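Local structure of group II chitinase (Ostrinia furnacalis, 6JAV) at residues A[99-102]-A[103-106]; A[146-149]-A[150-154]. The protein probably hydrolyses internal linkages of chitin as a family 18 endochitinase, the part in this crystal being catalytic domain 1 of the longer enzyme, held with a synthetic inhibitor. All blocks are in the same frame, centred on the assembly; numbering follows the deposited sequence.

Interaction 1 (A[99-102]-A[103-106]); sequences NDPA and ARAK
Arg104 folds back from the first turn of helix 101-118 against Asp100 and Pro101. Its CB lies 3.7 Å from Pro101 O, and CG reaches Asp100 O at 3.5 Å. The chain then bends at chi3 (-45°), which turns one guanidinium face to the backbone, with Pro101 CA 3.8 Å above the centre of the guanidinium plane. At the tip, Arg104 NH2 is 3.9 Å from Pro101 CB, while NH1 donates to Val98 O and NE forms a salt bridge with Glu154 of helix 143-159. All this happens at a helix N-terminus. Asp100 is the N-cap, its CG anti to the backbone N (chi1 -179°), and from there OD1 accepts from Ala103 N at 3.1 Å. That N-H arrives from above the carboxylate, 77° out of its plane, and one face of the carboxylate also lies against the Ala103 methyl, with Asp100 CG 3.5 Å from Ala103 CB. Asp100 O takes Arg104 N at 2.9 Å, so the capping residue serves two successive amides, one through its side chain and one through its carbonyl. Ala105 N to Pro101 O and Lys106 N to Ala102 O continue the helical pattern, and the Lys106 amine hydrogen-bonds Asp49 O.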
loop_
_atom_site.group_PDB
_atom_site.type_symbol
_atom_site.label_atom_id
_atom_site.label_comp_id
_atom_site.label_asym_id
_atom_site.label_seq_id
_atom_site.Cartn_x
_atom_site.Cartn_y
_atom_site.Cartn_z
ATOM N N ASN A 99 10.618 14.647 16.487
ATOM C CA ASN A 99 10.484 15.593 17.596
ATOM C C ASN A 99 11.799 16.298 17.943
ATOM O O ASN A 99 11.838 17.061 18.915
ATOM C CB ASN A 99 9.901 14.888 18.818
ATOM C CG ASN A 99 8.413 14.721 18.723
ATOM O OD1 ASN A 99 7.654 15.675 18.980
ATOM N ND2 ASN A 99 7.966 13.522 18.337
ATOM N N ASP A 100 12.862 16.076 17.173
ATOM C CA ASP A 100 14.209 16.590 17.458
ATOM C C ASP A 100 14.706 17.363 16.237
ATOM O O ASP A 100 15.139 16.754 15.240
ATOM C CB ASP A 100 15.098 15.384 17.778
ATOM C CG ASP A 100 16.536 15.740 18.123
ATOM O OD1 ASP A 100 16.994 16.859 17.827
ATOM O OD2 ASP A 100 17.235 14.840 18.658
ATOM N N PRO A 101 14.630 18.707 16.247
ATOM C CA PRO A 101 15.051 19.458 15.049
ATOM C C PRO A 101 16.474 19.165 14.588
ATOM O O PRO A 101 16.733 19.112 13.378
ATOM C CB PRO A 101 14.854 20.930 15.464
ATOM C CG PRO A 101 13.784 20.877 16.526
ATOM C CD PRO A 101 14.045 19.582 17.285
ATOM N N ALA A 102 17.425 19.006 15.519
ATOM C CA ALA A 102 18.797 18.711 15.121
ATOM C C ALA A 102 18.892 17.344 14.447
ATOM O O ALA A 102 19.650 17.175 13.480
ATOM C CB ALA A 102 19.736 18.778 16.331
ATOM N N ALA A 103 18.141 16.367 14.953
ATOM C CA ALA A 103 18.136 15.043 14.331
ATOM C C ALA A 103 17.510 15.089 12.951
ATOM O O ALA A 103 18.009 14.449 12.013
ATOM C CB ALA A 103 17.388 14.046 15.209
ATOM N N ARG A 104 16.429 15.861 12.792
ATOM C CA ARG A 104 15.832 16.000 11.463
ATOM C C ARG A 104 16.815 16.620 10.487
ATOM O O ARG A 104 16.921 16.184 9.334
ATOM C CB ARG A 104 14.554 16.843 11.515
ATOM C CG ARG A 104 13.395 16.225 12.285
ATOM C CD ARG A 104 12.051 16.916 11.972
ATOM N NE ARG A 104 12.177 18.377 11.991
ATOM C CZ ARG A 104 11.803 19.158 12.995
ATOM N NH1 ARG A 104 11.266 18.651 14.089
ATOM N NH2 ARG A 104 11.959 20.476 12.877
ATOM N N ALA A 105 17.567 17.642 10.935
ATOM C CA ALA A 105 18.461 18.341 10.020
ATOM C C ALA A 105 19.583 17.433 9.540
ATOM O O ALA A 105 19.954 17.469 8.361
ATOM C CB ALA A 105 19.024 19.586 10.711
ATOM N N LYS A 106 20.111 16.588 10.428
ATOM C CA LYS A 106 21.113 15.613 10.017
ATOM C C LYS A 106 20.511 14.573 9.072
ATOM O O LYS A 106 21.095 14.238 8.029
ATOM C CB LYS A 106 21.674 14.944 11.265
ATOM C CG LYS A 106 22.798 13.943 10.953
ATOM C CD LYS A 106 23.415 13.377 12.237
ATOM C CE LYS A 106 22.810 12.017 12.591
ATOM N NZ LYS A 106 23.524 11.251 13.673
#

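Interaction 2 (A[146-149]-A[150-154]); sequences QGFA and DLVHE
Phe148 presents one ring face to Val152, one helical turn further on, in a CH-pi contact: Val152 CG2 stands 4.2 Å from the ring centroid and 15° off the normal, displaced toward the rim where CE2 and CZ lie. The valine CG2 branch is the one that turns back, anti to its own carbonyl carbon, and it also lies 3.4 Å from Phe148 O, the carbonyl that accepts from Val152 N. Around the helix from this apolar pair, a bend at chi2 (62°) curls the Gln146 chain so that Gln146 NE2 faces both oxygens of Asp150, OD1 at 3.1 Å and OD2 at 3.4 Å. Both bonds are weak, and the amide and carboxylate planes are turned 42° apart. Asp150 OD1 gains a firmer partner in a water that donates to it at 2.9 Å and also, weakly, to Ala149 O, a carbonyl already taken by His153 N. Helix 143-159 is the crossover between parallel strands 122-126 and 165-170, a beta-alpha-beta unit of the family 18 TIM barrel. On its buried apolar side Phe148 and Val152 pack on Leu125 of barrel strand 122-126 and Leu186 of helix 183-189, while Leu151 faces Arg104 and Phe107 of helix 101-118.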
loop_
_atom_site.group_PDB
_atom_site.type_symbol
_atom_site.label_atom_id
_atom_site.label_comp_id
_atom_site.label_asym_id
_atom_site.label_seq_id
_atom_site.Cartn_x
_atom_site.Cartn_y
_atom_site.Cartn_z
ATOM N N GLN A 146 3.116 17.741 14.277
ATOM C CA GLN A 146 3.917 18.874 13.852
ATOM C C GLN A 146 5.310 18.419 13.441
ATOM O O GLN A 146 5.882 18.938 12.485
ATOM C CB GLN A 146 3.987 19.913 14.983
ATOM C CG GLN A 146 4.710 21.181 14.600
ATOM C CD GLN A 146 4.018 21.931 13.461
ATOM O OE1 GLN A 146 2.861 22.345 13.581
ATOM N NE2 GLN A 146 4.724 22.107 12.352
ATOM N N GLY A 147 5.864 17.434 14.148
ATOM C CA GLY A 147 7.200 16.987 13.808
ATOM C C GLY A 147 7.258 16.371 12.425
ATOM O O GLY A 147 8.192 16.634 11.662
ATOM N N PHE A 148 6.271 15.525 12.094
ATOM C CA PHE A 148 6.224 14.948 10.749
ATOM C C PHE A 148 6.030 16.028 9.683
ATOM O O PHE A 148 6.652 15.983 8.610
ATOM C CB PHE A 148 5.103 13.914 10.696
ATOM C CG PHE A 148 5.035 13.134 9.406
ATOM C CD1 PHE A 148 6.057 12.247 9.064
ATOM C CD2 PHE A 148 3.953 13.298 8.547
ATOM C CE1 PHE A 148 5.965 11.500 7.868
ATOM C CE2 PHE A 148 3.852 12.576 7.362
ATOM C CZ PHE A 148 4.865 11.670 7.024
ATOM N N ALA A 149 5.159 17.010 9.954
ATOM C CA ALA A 149 4.964 18.097 8.998
ATOM C C ALA A 149 6.254 18.871 8.770
ATOM O O ALA A 149 6.566 19.244 7.633
ATOM C CB ALA A 149 3.860 19.030 9.514
ATOM N N ASP A 150 7.035 19.088 9.835
ATOM C CA ASP A 150 8.305 19.789 9.676
ATOM C C ASP A 150 9.327 18.924 8.950
ATOM O O ASP A 150 10.104 19.440 8.135
ATOM C CB ASP A 150 8.853 20.252 11.029
ATOM C CG ASP A 150 8.061 21.431 11.601
ATOM O OD1 ASP A 150 7.399 22.159 10.822
ATOM O OD2 ASP A 150 8.098 21.622 12.834
ATOM N N LEU A 151 9.331 17.606 9.222
ATOM C CA LEU A 151 10.191 16.704 8.448
ATOM C C LEU A 151 9.857 16.776 6.955
ATOM O O LEU A 151 10.751 16.871 6.099
ATOM C CB LEU A 151 10.063 15.264 8.958
ATOM C CG LEU A 151 10.989 14.273 8.204
ATOM C CD1 LEU A 151 12.428 14.451 8.654
ATOM C CD2 LEU A 151 10.532 12.847 8.420
ATOM N N VAL A 152 8.565 16.752 6.627
ATOM C CA VAL A 152 8.146 16.860 5.232
ATOM C C VAL A 152 8.598 18.184 4.624
ATOM O O VAL A 152 9.111 18.212 3.495
ATOM C CB VAL A 152 6.630 16.651 5.124
ATOM C CG1 VAL A 152 6.132 16.998 3.729
ATOM C CG2 VAL A 152 6.314 15.180 5.369
ATOM N N HIS A 153 8.452 19.291 5.371
ATOM C CA HIS A 153 8.923 20.564 4.847
ATOM C C HIS A 153 10.431 20.539 4.605
ATOM O O HIS A 153 10.912 20.976 3.549
ATOM C CB HIS A 153 8.582 21.706 5.789
ATOM C CG HIS A 153 9.327 22.935 5.393
ATOM N ND1 HIS A 153 10.356 23.459 6.145
ATOM C CD2 HIS A 153 9.311 23.636 4.232
ATOM C CE1 HIS A 153 10.896 24.477 5.490
ATOM N NE2 HIS A 153 10.268 24.613 4.335
ATOM N N GLU A 154 11.190 20.020 5.573
ATOM C CA GLU A 154 12.646 20.069 5.463
ATOM C C GLU A 154 13.147 19.168 4.344
ATOM O O GLU A 154 14.107 19.514 3.636
ATOM C CB GLU A 154 13.269 19.728 6.815
ATOM C CG GLU A 154 12.946 20.846 7.831
ATOM C CD GLU A 154 12.864 20.422 9.278
ATOM O OE1 GLU A 154 13.401 19.348 9.633
ATOM O OE2 GLU A 154 12.260 21.190 10.071
HETATM O O HOH W 1 5.991 22.262 8.312
#

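Interaction 1 comes first along the chain, at the start of helix 101-118, and interaction 2 follows within helix 143-159, about 10 Å apart between centres. Helix 101-118 connects parallel strands 78-84 and 122-126, and helix 143-159 connects 122-126 and 165-170, so the two are successive helices of the outer layer of the TIM barrel of the family 18 domain. The Arg104–Glu154 salt bridge (NE to OE1, 2.8 Å) links them directly, and the arginine also packs on Asp150 and Leu151. One side chain thus belongs to the capped N-terminal turn and to the interface between neighbouring helices, a structural join involving none of the residues that line the inhibitor pocket.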